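Local coordinates for protein haloacid delahogenase-like family hydrolase (Xanthomonas campestris pv. campestris, PDB 2PKE) that probably acts as a magnesium-dependent phosphatase of the haloacid dehalogenase superfamily, although its natural substrate is not established, at residues Ile13-Phe18 against Arg170-Phe175; Glu28-Thr33 against Pro110-Ala115; Leu58-Arg63 against Ile80-Glu85; Val131-Gly136 against Gln166-Val171. All blocks are in the same frame, centred on the assembly; numbering follows the deposited sequence.

Interaction 1 (Ile13-Phe18 against Arg170-Phe175)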
loop_
_atom_site.group_PDB
_atom_site.type_symbol
_atom_site.label_atom_id
_atom_site.label_comp_id
_atom_site.label_asym_id
_atom_site.label_seq_id
_atom_site.Cartn_x
_atom_site.Cartn_y
_atom_site.Cartn_z
ATOM N N ILE A 13 -9.793 26.423 10.686
ATOM C CA ILE A 13 -9.191 25.291 9.977
ATOM C C ILE A 13 -7.897 24.875 10.713
ATOM O O ILE A 13 -7.106 25.719 11.110
ATOM C CB ILE A 13 -8.896 25.652 8.491
ATOM C CG1 ILE A 13 -10.170 25.898 7.684
ATOM C CG2 ILE A 13 -7.931 24.604 7.794
ATOM C CD1 ILE A 13 -11.167 24.835 7.765
ATOM N N GLN A 14 -7.692 23.583 10.918
ATOM C CA GLN A 14 -6.514 23.101 11.636
ATOM C C GLN A 14 -5.605 22.216 10.799
ATOM O O GLN A 14 -4.447 22.028 11.161
ATOM C CB GLN A 14 -6.947 22.311 12.880
ATOM C CG GLN A 14 -7.809 23.074 13.881
ATOM C CD GLN A 14 -7.065 24.123 14.610
ATOM O OE1 GLN A 14 -5.829 24.072 14.697
ATOM N NE2 GLN A 14 -7.798 25.095 15.190
ATOM N N LEU A 15 -6.116 21.660 9.694
ATOM C CA LEU A 15 -5.395 20.666 8.948
ATOM C C LEU A 15 -5.609 20.874 7.458
ATOM O O LEU A 15 -6.708 21.092 7.028
ATOM C CB LEU A 15 -5.824 19.264 9.343
ATOM C CG LEU A 15 -5.155 18.086 8.647
ATOM C CD1 LEU A 15 -3.634 17.945 8.943
ATOM C CD2 LEU A 15 -5.859 16.755 9.007
ATOM N N VAL A 16 -4.536 20.854 6.693
ATOM C CA VAL A 16 -4.645 20.990 5.260
ATOM C C VAL A 16 -4.078 19.722 4.637
ATOM O O VAL A 16 -2.934 19.351 4.894
ATOM C CB VAL A 16 -3.927 22.219 4.752
ATOM C CG1 VAL A 16 -4.104 22.327 3.230
ATOM C CG2 VAL A 16 -4.429 23.482 5.461
ATOM N N GLY A 17 -4.897 19.063 3.834
ATOM C CA GLY A 17 -4.506 17.863 3.175
ATOM C C GLY A 17 -4.134 18.197 1.760
ATOM O O GLY A 17 -4.705 19.111 1.185
ATOM N N PHE A 18 -3.155 17.466 1.200
ATOM C CA PHE A 18 -2.727 17.658 -0.153
ATOM C C PHE A 18 -2.803 16.334 -0.875
ATOM O O PHE A 18 -2.295 15.323 -0.374
ATOM C CB PHE A 18 -1.271 18.135 -0.204
ATOM C CG PHE A 18 -1.060 19.499 0.383
ATOM C CD1 PHE A 18 -0.914 19.672 1.739
ATOM C CD2 PHE A 18 -1.041 20.611 -0.433
ATOM C CE1 PHE A 18 -0.727 20.953 2.270
ATOM C CE2 PHE A 18 -0.843 21.863 0.097
ATOM C CZ PHE A 18 -0.687 22.017 1.459
ATOM N N ARG A 170 -12.589 8.502 8.099
ATOM C CA ARG A 170 -11.735 7.637 8.869
ATOM C C ARG A 170 -10.394 8.336 9.149
ATOM O O ARG A 170 -9.921 8.366 10.303
ATOM C CB ARG A 170 -11.545 6.327 8.131
ATOM C CG ARG A 170 -10.464 5.480 8.764
ATOM C CD ARG A 170 -10.144 4.225 7.993
ATOM N NE ARG A 170 -9.421 4.351 6.718
ATOM C CZ ARG A 170 -8.220 4.914 6.500
ATOM N NH1 ARG A 170 -7.538 5.537 7.462
ATOM N NH2 ARG A 170 -7.703 4.862 5.266
ATOM N N VAL A 171 -9.828 8.966 8.117
ATOM C CA VAL A 171 -8.545 9.662 8.258
ATOM C C VAL A 171 -8.710 10.752 9.306
ATOM O O VAL A 171 -7.922 10.831 10.272
ATOM C CB VAL A 171 -8.048 10.247 6.926
ATOM C CG1 VAL A 171 -6.819 11.127 7.126
ATOM C CG2 VAL A 171 -7.749 9.133 5.938
ATOM N N LEU A 172 -9.756 11.564 9.172
ATOM C CA LEU A 172 -10.001 12.609 10.159
ATOM C C LEU A 172 -10.268 12.117 11.555
ATOM O O LEU A 172 -9.923 12.799 12.529
ATOM C CB LEU A 172 -11.146 13.531 9.713
ATOM C CG LEU A 172 -10.878 14.391 8.476
ATOM C CD1 LEU A 172 -12.032 15.385 8.234
ATOM C CD2 LEU A 172 -9.533 15.121 8.533
ATOM N N SER A 173 -10.909 10.967 11.684
ATOM C CA SER A 173 -11.193 10.435 13.019
ATOM C C SER A 173 -9.890 10.121 13.758
ATOM O O SER A 173 -9.779 10.294 14.977
ATOM C CB SER A 173 -12.066 9.172 12.953
ATOM O OG SER A 173 -11.278 8.053 12.588
ATOM N N GLU A 174 -8.892 9.688 13.006
ATOM C CA GLU A 174 -7.585 9.420 13.586
ATOM C C GLU A 174 -6.831 10.661 14.004
ATOM O O GLU A 174 -6.081 10.608 14.951
ATOM C CB GLU A 174 -6.753 8.667 12.600
ATOM C CG GLU A 174 -7.296 7.286 12.384
ATOM C CD GLU A 174 -6.543 6.545 11.332
ATOM O OE1 GLU A 174 -5.439 7.002 10.946
ATOM O OE2 GLU A 174 -7.077 5.513 10.888
ATOM N N PHE A 175 -7.012 11.762 13.285
ATOM C CA PHE A 175 -6.491 13.056 13.694
ATOM C C PHE A 175 -7.352 13.680 14.768
ATOM O O PHE A 175 -6.971 14.715 15.326
ATOM C CB PHE A 175 -6.482 14.044 12.535
ATOM C CG PHE A 175 -5.411 13.794 11.520
ATOM C CD1 PHE A 175 -4.070 13.928 11.868
ATOM C CD2 PHE A 175 -5.743 13.492 10.207
ATOM C CE1 PHE A 175 -3.077 13.717 10.932
ATOM C CE2 PHE A 175 -4.757 13.280 9.263
ATOM C CZ PHE A 175 -3.417 13.386 9.638
#

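Interaction 2 (Glu28-Thr33 against Pro110-Ala115)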
loop_
_atom_site.group_PDB
_atom_site.type_symbol
_atom_site.label_atom_id
_atom_site.label_comp_id
_atom_site.label_asym_id
_atom_site.label_seq_id
_atom_site.Cartn_x
_atom_site.Cartn_y
_atom_site.Cartn_z
ATOM N N GLU A 28 0.550 12.540 -14.465
ATOM C CA GLU A 28 -0.243 12.211 -15.617
ATOM C C GLU A 28 0.587 12.233 -16.903
ATOM O O GLU A 28 0.360 11.439 -17.784
ATOM C CB GLU A 28 -1.420 13.181 -15.749
ATOM C CG GLU A 28 -2.449 12.699 -16.741
ATOM C CD GLU A 28 -3.092 11.349 -16.339
ATOM O OE1 GLU A 28 -3.224 11.048 -15.114
ATOM O OE2 GLU A 28 -3.485 10.589 -17.262
ATOM N N ASP A 29 1.543 13.144 -17.002
ATOM C CA ASP A 29 2.417 13.223 -18.176
ATOM C C ASP A 29 3.015 11.861 -18.459
ATOM O O ASP A 29 3.125 11.441 -19.602
ATOM C CB ASP A 29 3.611 14.171 -17.961
ATOM C CG ASP A 29 3.209 15.605 -17.670
ATOM O OD1 ASP A 29 2.393 15.835 -16.765
ATOM O OD2 ASP A 29 3.774 16.508 -18.320
ATOM N N TYR A 30 3.467 11.200 -17.394
ATOM C CA TYR A 30 4.121 9.901 -17.518
ATOM C C TYR A 30 3.174 8.764 -17.850
ATOM O O TYR A 30 3.546 7.825 -18.545
ATOM C CB TYR A 30 4.954 9.600 -16.265
ATOM C CG TYR A 30 6.057 10.633 -16.099
ATOM C CD1 TYR A 30 7.230 10.529 -16.817
ATOM C CD2 TYR A 30 5.888 11.741 -15.286
ATOM C CE1 TYR A 30 8.214 11.478 -16.716
ATOM C CE2 TYR A 30 6.874 12.705 -15.185
ATOM C CZ TYR A 30 8.033 12.564 -15.904
ATOM O OH TYR A 30 9.041 13.505 -15.820
ATOM N N TYR A 31 1.958 8.839 -17.335
ATOM C CA TYR A 31 0.943 7.906 -17.704
ATOM C C TYR A 31 0.535 8.107 -19.180
ATOM O O TYR A 31 0.257 7.152 -19.893
ATOM C CB TYR A 31 -0.240 8.032 -16.760
ATOM C CG TYR A 31 -0.001 7.375 -15.438
ATOM C CD1 TYR A 31 -0.046 6.008 -15.320
ATOM C CD2 TYR A 31 0.260 8.114 -14.298
ATOM C CE1 TYR A 31 0.166 5.362 -14.079
ATOM C CE2 TYR A 31 0.468 7.497 -13.082
ATOM C CZ TYR A 31 0.411 6.118 -12.985
ATOM O OH TYR A 31 0.614 5.524 -11.793
ATOM N N ARG A 32 0.478 9.341 -19.640
ATOM C CA ARG A 32 0.164 9.574 -21.052
ATOM C C ARG A 32 1.265 9.037 -21.964
ATOM O O ARG A 32 1.000 8.558 -23.088
ATOM C CB ARG A 32 -0.072 11.063 -21.301
ATOM C CG ARG A 32 -1.442 11.516 -20.880
ATOM C CD ARG A 32 -1.541 13.031 -20.934
ATOM N NE ARG A 32 -2.789 13.481 -21.546
ATOM C CZ ARG A 32 -3.995 13.374 -20.988
ATOM N NH1 ARG A 32 -4.146 12.814 -19.782
ATOM N NH2 ARG A 32 -5.061 13.824 -21.649
ATOM N N THR A 33 2.504 9.139 -21.506
ATOM C CA THR A 33 3.649 8.575 -22.247
ATOM C C THR A 33 3.549 7.059 -22.329
ATOM O O THR A 33 3.802 6.456 -23.385
ATOM C CB THR A 33 4.970 8.936 -21.578
ATOM O OG1 THR A 33 5.123 10.357 -21.637
ATOM C CG2 THR A 33 6.133 8.262 -22.284
ATOM N N PRO A 110 10.366 9.834 -13.262
ATOM C CA PRO A 110 10.936 10.995 -12.571
ATOM C C PRO A 110 9.826 11.746 -11.834
ATOM O O PRO A 110 8.730 11.898 -12.377
ATOM C CB PRO A 110 11.520 11.861 -13.709
ATOM C CG PRO A 110 11.486 10.984 -14.991
ATOM C CD PRO A 110 10.600 9.808 -14.727
ATOM N N VAL A 111 10.105 12.194 -10.613
ATOM C CA VAL A 111 9.162 12.997 -9.833
ATOM C C VAL A 111 9.614 14.452 -9.833
ATOM O O VAL A 111 10.592 14.862 -9.170
ATOM C CB VAL A 111 9.002 12.454 -8.384
ATOM C CG1 VAL A 111 8.011 13.275 -7.624
ATOM C CG2 VAL A 111 8.559 11.001 -8.421
ATOM N N GLU A 112 8.887 15.249 -10.597
ATOM C CA GLU A 112 9.196 16.650 -10.762
ATOM C C GLU A 112 8.101 17.458 -10.089
ATOM O O GLU A 112 6.950 17.467 -10.537
ATOM C CB GLU A 112 9.264 16.972 -12.244
ATOM C CG GLU A 112 9.271 18.473 -12.554
ATOM C CD GLU A 112 9.298 18.766 -14.055
ATOM O OE1 GLU A 112 9.428 17.804 -14.864
ATOM O OE2 GLU A 112 9.187 19.961 -14.408
ATOM N N VAL A 113 8.474 18.138 -9.012
ATOM C CA VAL A 113 7.559 18.959 -8.282
ATOM C C VAL A 113 7.097 20.132 -9.161
ATOM O O VAL A 113 7.840 20.659 -9.979
ATOM C CB VAL A 113 8.167 19.375 -6.901
ATOM C CG1 VAL A 113 7.271 20.421 -6.132
ATOM C CG2 VAL A 113 8.384 18.143 -6.071
ATOM N N ILE A 114 5.832 20.494 -9.027
ATOM C CA ILE A 114 5.242 21.548 -9.848
ATOM C C ILE A 114 5.713 22.919 -9.356
ATOM O O ILE A 114 5.927 23.121 -8.160
ATOM C CB ILE A 114 3.695 21.410 -9.828
ATOM C CG1 ILE A 114 3.299 20.265 -10.774
ATOM C CG2 ILE A 114 3.039 22.745 -10.146
ATOM C CD1 ILE A 114 1.918 19.693 -10.543
ATOM N N ALA A 115 5.892 23.857 -10.287
ATOM C CA ALA A 115 6.324 25.207 -9.945
ATOM C C ALA A 115 5.477 25.829 -8.850
ATOM O O ALA A 115 4.251 25.873 -8.967
ATOM C CB ALA A 115 6.299 26.119 -11.195
#

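Interaction 3 (Leu58-Arg63 against Ile80-Glu85)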
loop_
_atom_site.group_PDB
_atom_site.type_symbol
_atom_site.label_atom_id
_atom_site.label_comp_id
_atom_site.label_asym_id
_atom_site.label_seq_id
_atom_site.Cartn_x
_atom_site.Cartn_y
_atom_site.Cartn_z
ATOM N N LEU A 58 -10.168 0.625 -21.356
ATOM C CA LEU A 58 -11.081 1.065 -20.278
ATOM C C LEU A 58 -11.929 -0.127 -19.826
ATOM O O LEU A 58 -12.144 -0.334 -18.637
ATOM C CB LEU A 58 -11.977 2.243 -20.705
ATOM N N ALA A 59 -12.378 -0.934 -20.777
ATOM C CA ALA A 59 -13.119 -2.138 -20.425
ATOM C C ALA A 59 -12.331 -2.911 -19.356
ATOM O O ALA A 59 -12.825 -3.125 -18.248
ATOM C CB ALA A 59 -13.361 -3.010 -21.655
ATOM N N VAL A 60 -11.093 -3.273 -19.705
ATOM C CA VAL A 60 -10.217 -4.081 -18.867
ATOM C C VAL A 60 -9.824 -3.391 -17.574
ATOM O O VAL A 60 -9.852 -3.996 -16.510
ATOM C CB VAL A 60 -8.932 -4.468 -19.649
ATOM C CG1 VAL A 60 -7.925 -5.196 -18.767
ATOM C CG2 VAL A 60 -9.303 -5.338 -20.850
ATOM N N GLU A 61 -9.418 -2.139 -17.657
ATOM C CA GLU A 61 -9.039 -1.427 -16.454
ATOM C C GLU A 61 -10.198 -1.332 -15.450
ATOM O O GLU A 61 -9.990 -1.476 -14.247
ATOM C CB GLU A 61 -8.506 -0.044 -16.793
ATOM C CG GLU A 61 -7.001 0.018 -16.850
ATOM C CD GLU A 61 -6.482 1.337 -17.354
ATOM O OE1 GLU A 61 -7.158 1.968 -18.214
ATOM O OE2 GLU A 61 -5.386 1.725 -16.887
ATOM N N ARG A 62 -11.406 -1.105 -15.947
ATOM C CA ARG A 62 -12.596 -0.967 -15.086
ATOM C C ARG A 62 -12.884 -2.266 -14.310
ATOM O O ARG A 62 -13.115 -2.238 -13.088
ATOM C CB ARG A 62 -13.827 -0.480 -15.896
ATOM C CG ARG A 62 -13.768 1.056 -16.232
ATOM C CD ARG A 62 -15.111 1.674 -16.742
ATOM N N ARG A 63 -12.817 -3.406 -14.995
ATOM C CA ARG A 63 -12.951 -4.691 -14.308
ATOM C C ARG A 63 -11.768 -5.099 -13.401
ATOM O O ARG A 63 -11.969 -5.781 -12.402
ATOM C CB ARG A 63 -13.281 -5.809 -15.285
ATOM C CG ARG A 63 -12.201 -6.259 -16.218
ATOM C CD ARG A 63 -12.765 -7.420 -17.061
ATOM N NE ARG A 63 -12.003 -7.715 -18.285
ATOM C CZ ARG A 63 -10.804 -8.307 -18.323
ATOM N NH1 ARG A 63 -10.170 -8.666 -17.202
ATOM N NH2 ARG A 63 -10.223 -8.524 -19.501
ATOM N N ILE A 80 -1.338 -5.628 -20.702
ATOM C CA ILE A 80 -0.919 -6.908 -21.296
ATOM C C ILE A 80 -2.197 -7.610 -21.788
ATOM O O ILE A 80 -2.305 -8.080 -22.955
ATOM C CB ILE A 80 -0.087 -7.807 -20.304
ATOM C CG1 ILE A 80 1.353 -7.254 -20.132
ATOM C CG2 ILE A 80 -0.050 -9.269 -20.807
ATOM C CD1 ILE A 80 2.061 -7.611 -18.797
ATOM N N GLU A 81 -3.170 -7.650 -20.891
ATOM C CA GLU A 81 -4.446 -8.304 -21.145
ATOM C C GLU A 81 -5.157 -7.670 -22.336
ATOM O O GLU A 81 -5.674 -8.353 -23.213
ATOM C CB GLU A 81 -5.252 -8.239 -19.852
ATOM C CG GLU A 81 -6.321 -9.258 -19.691
ATOM C CD GLU A 81 -6.617 -9.547 -18.217
ATOM O OE1 GLU A 81 -6.837 -8.589 -17.437
ATOM O OE2 GLU A 81 -6.619 -10.740 -17.843
ATOM N N THR A 82 -5.158 -6.350 -22.385
ATOM C CA THR A 82 -5.755 -5.618 -23.509
ATOM C C THR A 82 -5.073 -5.891 -24.856
ATOM O O THR A 82 -5.755 -6.044 -25.891
ATOM C CB THR A 82 -5.682 -4.115 -23.277
ATOM O OG1 THR A 82 -6.263 -3.770 -22.009
ATOM C CG2 THR A 82 -6.430 -3.374 -24.361
ATOM N N ALA A 83 -3.729 -5.917 -24.866
ATOM C CA ALA A 83 -2.954 -6.197 -26.111
ATOM C C ALA A 83 -3.194 -7.581 -26.655
ATOM O O ALA A 83 -3.286 -7.772 -27.886
ATOM C CB ALA A 83 -1.461 -5.991 -25.882
ATOM N N ILE A 84 -3.282 -8.556 -25.761
ATOM C CA ILE A 84 -3.540 -9.914 -26.158
ATOM C C ILE A 84 -4.937 -9.988 -26.805
ATOM O O ILE A 84 -5.122 -10.659 -27.837
ATOM C CB ILE A 84 -3.331 -10.905 -24.974
ATOM C CG1 ILE A 84 -1.842 -10.948 -24.604
ATOM C CG2 ILE A 84 -3.700 -12.310 -25.381
ATOM C CD1 ILE A 84 -1.508 -11.610 -23.283
ATOM N N GLU A 85 -5.902 -9.296 -26.220
ATOM C CA GLU A 85 -7.254 -9.190 -26.816
ATOM C C GLU A 85 -7.290 -8.486 -28.148
ATOM O O GLU A 85 -7.887 -8.988 -29.121
ATOM C CB GLU A 85 -8.202 -8.408 -25.907
ATOM C CG GLU A 85 -8.512 -9.075 -24.600
ATOM C CD GLU A 85 -9.301 -10.335 -24.776
ATOM O OE1 GLU A 85 -10.247 -10.347 -25.600
ATOM O OE2 GLU A 85 -8.955 -11.326 -24.096
#

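Interaction 4 (Val131-Gly136 against Gln166-Val171)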
loop_
_atom_site.group_PDB
_atom_site.type_symbol
_atom_site.label_atom_id
_atom_site.label_comp_id
_atom_site.label_asym_id
_atom_site.label_seq_id
_atom_site.Cartn_x
_atom_site.Cartn_y
_atom_site.Cartn_z
ATOM N N VAL A 131 -0.998 17.293 5.693
ATOM C CA VAL A 131 -0.940 15.855 5.487
ATOM C C VAL A 131 -0.997 15.598 3.971
ATOM O O VAL A 131 -1.704 16.267 3.240
ATOM C CB VAL A 131 -2.095 15.078 6.261
ATOM C CG1 VAL A 131 -3.512 15.702 5.998
ATOM C CG2 VAL A 131 -2.041 13.544 5.943
ATOM N N LEU A 132 -0.281 14.601 3.511
ATOM C CA LEU A 132 -0.421 14.159 2.107
ATOM C C LEU A 132 -1.372 12.985 2.098
ATOM O O LEU A 132 -1.110 11.999 2.770
ATOM C CB LEU A 132 0.908 13.712 1.532
ATOM C CG LEU A 132 0.908 13.705 -0.000
ATOM C CD1 LEU A 132 2.306 13.992 -0.493
ATOM C CD2 LEU A 132 0.386 12.408 -0.542
ATOM N N ILE A 133 -2.471 13.080 1.353
ATOM C CA ILE A 133 -3.434 11.992 1.263
ATOM C C ILE A 133 -3.539 11.603 -0.180
ATOM O O ILE A 133 -3.921 12.401 -1.065
ATOM C CB ILE A 133 -4.814 12.353 1.828
ATOM C CG1 ILE A 133 -4.635 12.831 3.266
ATOM C CG2 ILE A 133 -5.816 11.155 1.709
ATOM C CD1 ILE A 133 -5.914 13.372 3.973
ATOM N N THR A 134 -3.202 10.358 -0.436
ATOM C CA THR A 134 -3.281 9.838 -1.796
ATOM C C THR A 134 -3.824 8.405 -1.882
ATOM O O THR A 134 -3.749 7.692 -0.927
ATOM C CB THR A 134 -1.909 9.851 -2.460
ATOM O OG1 THR A 134 -2.115 9.606 -3.859
ATOM C CG2 THR A 134 -1.000 8.779 -1.878
ATOM N N LYS A 135 -4.435 8.039 -3.007
ATOM C CA LYS A 135 -4.833 6.672 -3.237
ATOM C C LYS A 135 -3.814 5.978 -4.123
ATOM O O LYS A 135 -2.961 6.634 -4.748
ATOM C CB LYS A 135 -6.272 6.556 -3.792
ATOM C CG LYS A 135 -6.480 6.938 -5.215
ATOM C CD LYS A 135 -7.976 7.186 -5.472
ATOM C CE LYS A 135 -8.253 7.497 -6.882
ATOM N NZ LYS A 135 -9.731 7.639 -7.010
ATOM N N GLY A 136 -3.846 4.648 -4.112
ATOM C CA GLY A 136 -3.010 3.884 -4.985
ATOM C C GLY A 136 -2.004 3.025 -4.262
ATOM O O GLY A 136 -2.309 2.429 -3.218
ATOM N N GLN A 166 -16.190 7.926 3.281
ATOM C CA GLN A 166 -15.943 7.067 4.433
ATOM C C GLN A 166 -14.456 7.083 4.773
ATOM O O GLN A 166 -14.059 7.125 5.947
ATOM C CB GLN A 166 -16.367 5.624 4.146
ATOM C CG GLN A 166 -17.739 5.454 3.532
ATOM C CD GLN A 166 -17.751 5.459 1.988
ATOM O OE1 GLN A 166 -17.693 6.517 1.362
ATOM N NE2 GLN A 166 -17.917 4.280 1.384
ATOM N N THR A 167 -13.634 7.006 3.740
ATOM C CA THR A 167 -12.176 7.022 3.921
ATOM C C THR A 167 -11.680 8.346 4.507
ATOM O O THR A 167 -10.888 8.366 5.462
ATOM C CB THR A 167 -11.436 6.694 2.620
ATOM O OG1 THR A 167 -11.831 5.388 2.195
ATOM C CG2 THR A 167 -9.940 6.691 2.838
ATOM N N TYR A 168 -12.108 9.441 3.905
ATOM C CA TYR A 168 -11.757 10.728 4.435
ATOM C C TYR A 168 -12.196 10.858 5.884
ATOM O O TYR A 168 -11.410 11.305 6.719
ATOM C CB TYR A 168 -12.281 11.845 3.576
ATOM C CG TYR A 168 -11.497 12.143 2.319
ATOM C CD1 TYR A 168 -10.250 12.771 2.372
ATOM C CD2 TYR A 168 -12.027 11.843 1.063
ATOM C CE1 TYR A 168 -9.536 13.067 1.137
ATOM C CE2 TYR A 168 -11.347 12.159 -0.118
ATOM C CZ TYR A 168 -10.101 12.758 -0.055
ATOM O OH TYR A 168 -9.411 13.074 -1.209
ATOM N N ALA A 169 -13.419 10.416 6.217
ATOM C CA ALA A 169 -13.902 10.491 7.618
ATOM C C ALA A 169 -13.019 9.663 8.576
ATOM O O ALA A 169 -12.720 10.087 9.694
ATOM C CB ALA A 169 -15.354 10.021 7.689
ATOM N N ARG A 170 -12.589 8.502 8.099
ATOM C CA ARG A 170 -11.735 7.637 8.869
ATOM C C ARG A 170 -10.394 8.336 9.149
ATOM O O ARG A 170 -9.921 8.366 10.303
ATOM C CB ARG A 170 -11.545 6.327 8.131
ATOM C CG ARG A 170 -10.464 5.480 8.764
ATOM C CD ARG A 170 -10.144 4.225 7.993
ATOM N NE ARG A 170 -9.421 4.351 6.718
ATOM C CZ ARG A 170 -8.220 4.914 6.500
ATOM N NH1 ARG A 170 -7.538 5.537 7.462
ATOM N NH2 ARG A 170 -7.703 4.862 5.266
ATOM N N VAL A 171 -9.828 8.966 8.117
ATOM C CA VAL A 171 -8.545 9.662 8.258
ATOM C C VAL A 171 -8.710 10.752 9.306
ATOM O O VAL A 171 -7.922 10.831 10.272
ATOM C CB VAL A 171 -8.048 10.247 6.926
ATOM C CG1 VAL A 171 -6.819 11.127 7.126
ATOM C CG2 VAL A 171 -7.749 9.133 5.938
#

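Interaction 1 (Ile13-Phe18 against Arg170-Phe175)
Leu15 and Phe175 meet where a helix packs on the parallel sheet of the Rossmann-like HAD core. One methyl of the leucine, CD2, does all the touching. It stands over a face of the Phe175 ring in a CH-pi contact, 3.8 Å from the ring centroid and 25° off the ring normal. The methyl is displaced toward the rim, so the closest carbon is Phe175 CD2 at 3.5 Å from Leu15 CD2. The two side chains lie roughly at right angles, which brings a branch end rather than the flank of the leucine down onto the ring. The same Leu15 CD2 also reaches Leu172 CD2 at 4.0 Å, so a single methyl is shared between two residues three positions, about one turn, apart on the helix.

The leucine reaches this spot because its CG lies trans to the backbone N (chi1 -180°), carrying the branched end away from strand 15-18 toward helix 165-175. A branched aliphatic suits the sheet side, where one methyl can find a ring while the rest packs on neighbours. A broad flat ring suits the helix side because it offers that methyl a face. All three residues are buried.

In the next shell Phe175 also rests on Val131 of strand 129-135, and Leu172 touches Phe182 of strand 182-186. Backbone bonds from Leu15 to Arg181 and Val183, and from Val16 to Ala129, hold the central strand between its neighbours. Phe175 itself is tied to the preceding turn by the backbone bond from Phe175 N to Val171 O, 3.3 Å long.

Interaction 2 (Glu28-Thr33 against Pro110-Ala115)
Tyr30 leans out from helix 28-42 against Pro110, and its ring is the central element of the contact. From CB, directed at the opposite segment, the ring swings off with CG trans to the carbonyl carbon (chi1 -62°), which sends it toward the loop. One flank then meets the proline ring: Tyr30 CD1 lies 4.0 Å from Pro110 CD, and CE1 closes to 3.5 Å from the same atom. The other flank meets the backbone, with Tyr30 CE2 3.5 Å from Pro110 O in an oblique approach that is not a hydrogen bond. At the tip, Tyr30 OH sits against the Pro110 CB and CG carbons, each 3.6 Å away. Beyond it Glu112 OE1 is a looser neighbour at 4.4 Å from Tyr30 OH.

A tyrosine suits this surface position, giving apolar carbons to the proline while its hydroxyl lies on the Glu112 side. The compact proline ring offers a rigid partner, and His109 stacks on the tyrosine ring. Backbone bonds of Glu112 to Lys26 and Ile114 to Leu24 pair the stretch before helix 28-42 with loop 110-115, consistent with the cap-core junction of HAD proteins whose helical C1 cap follows the first core strand.

Interaction 3 (Leu58-Arg63 against Ile80-Glu85)
Val60 of helix 57-68 fits against Thr82 and Glu81 of helix 72-86, and this is the close-packed, buried part of the contact. Val60 CG2 and CB both lie 3.6 Å from Thr82 OG1, while CG1 is 3.8 Å from Glu81 OE1. The valine presents both branches because CG1 is trans to the backbone N and CG2 trans to the carbonyl carbon. A small beta-branched residue suits helices whose short segments approach to 9.5 Å. Thr82 can face a methyl because its OG1 is already hydrogen-bonded to Ser78 O one turn back in its own helix.

The polar side is looser. Arg63, an exposed residue, stretches out to Glu81 in a salt bridge whose hydrogen bond is weak: Arg63 NH1 is 3.3 Å from Glu81 OE1, with an N-H...O angle of 142°. The guanidinium and carboxylate planes are turned 61° apart, so no flat two-pronged pairing forms. Val60 CG1 lies under the rim of one guanidinium face, 4.0 Å from its plane. The strongest polar partner of Glu81 is Gln97 of the second subunit, on OE2; OE1 also accepts Asn64 ND2 and makes a salt bridge to Arg104 of the second subunit. These groups probably favour the ionised carboxylate.

The two segments run roughly antiparallel, at 143°, within the cap-like helical bundle. Thr82 also packs on Phe38 of helix 28-42, Ile80 on Ile96 of helix 93-107, and Glu81 and Ile84 face helix 93-107 of the second subunit.

Interaction 4 (Val131-Gly136 against Gln166-Val171)
Apolar packing joins Ile133 of strand 129-135 to Val171 and Tyr168 of helix 165-175. Ile133 divides the work between its branches. Its longer arm ends in CD1, which meets Val171 CG1 tip to tip at 4.0 Å. With CG1 of the isoleucine trans to the carbonyl carbon, chi1 (-55°) aims the arm at the helix, and an extended chi2 (175°) carries CD1 to the valine. The shorter branch, CG2, approaches Tyr168 CE1 at 4.2 Å, coming at the ring obliquely. The forked isoleucine therefore reaches two residues of one helical face, three positions apart. Its beta-branched shape suits an extended strand, and the short valine meets the long arm of the isoleucine end to end.

This is a strand and a helix of the HAD core's Rossmann-like alpha/beta fold. Strand 129-135 lies between strands 157-160 and 15-18, and the helix covers one side of that sheet.

Around the tyrosine the apolar packing continues beyond the strand. Tyr168 starts out from its helix alongside the contact, but its ring turns in toward the sheet. The side chains of Asp192, Pro195 and Val196 of helix 189-198 also pack on Tyr168, so it bridges two helices and the strand. The side chain is about 7 Å from that of the magnesium ligand Asp19 and about 9 Å from the ion itself.

Hydrogen bonding enters at the tip of the same residue. The buried tyrosine hydroxyl, Tyr168 OH, is hydrogen-bonded to Ser191 O, which anchors the hydroxyl end of the ring.

Interactions 1 and 4 are neighbours, their centres 8 Å apart: both pack helix 165-175 on adjacent strands, 15-18 and 129-135, joined by backbone bonds such as Phe18 N to Val131 O at 2.8 Å. They belong to the core that carries the magnesium site. Interaction 2 lies about 26 Å from interaction 1, centre to centre, where the chain leaves for the helical cap and returns. Interaction 3, about 24 Å from interaction 2, packs helices within that excursion, next to the second subunit. Along the chain, interaction 1 encloses interactions 2 and 3 and ends on the same helix as interaction 4. The chain thus starts in the core, makes a helical excursion consistent with a cap, and returns to the same sheet.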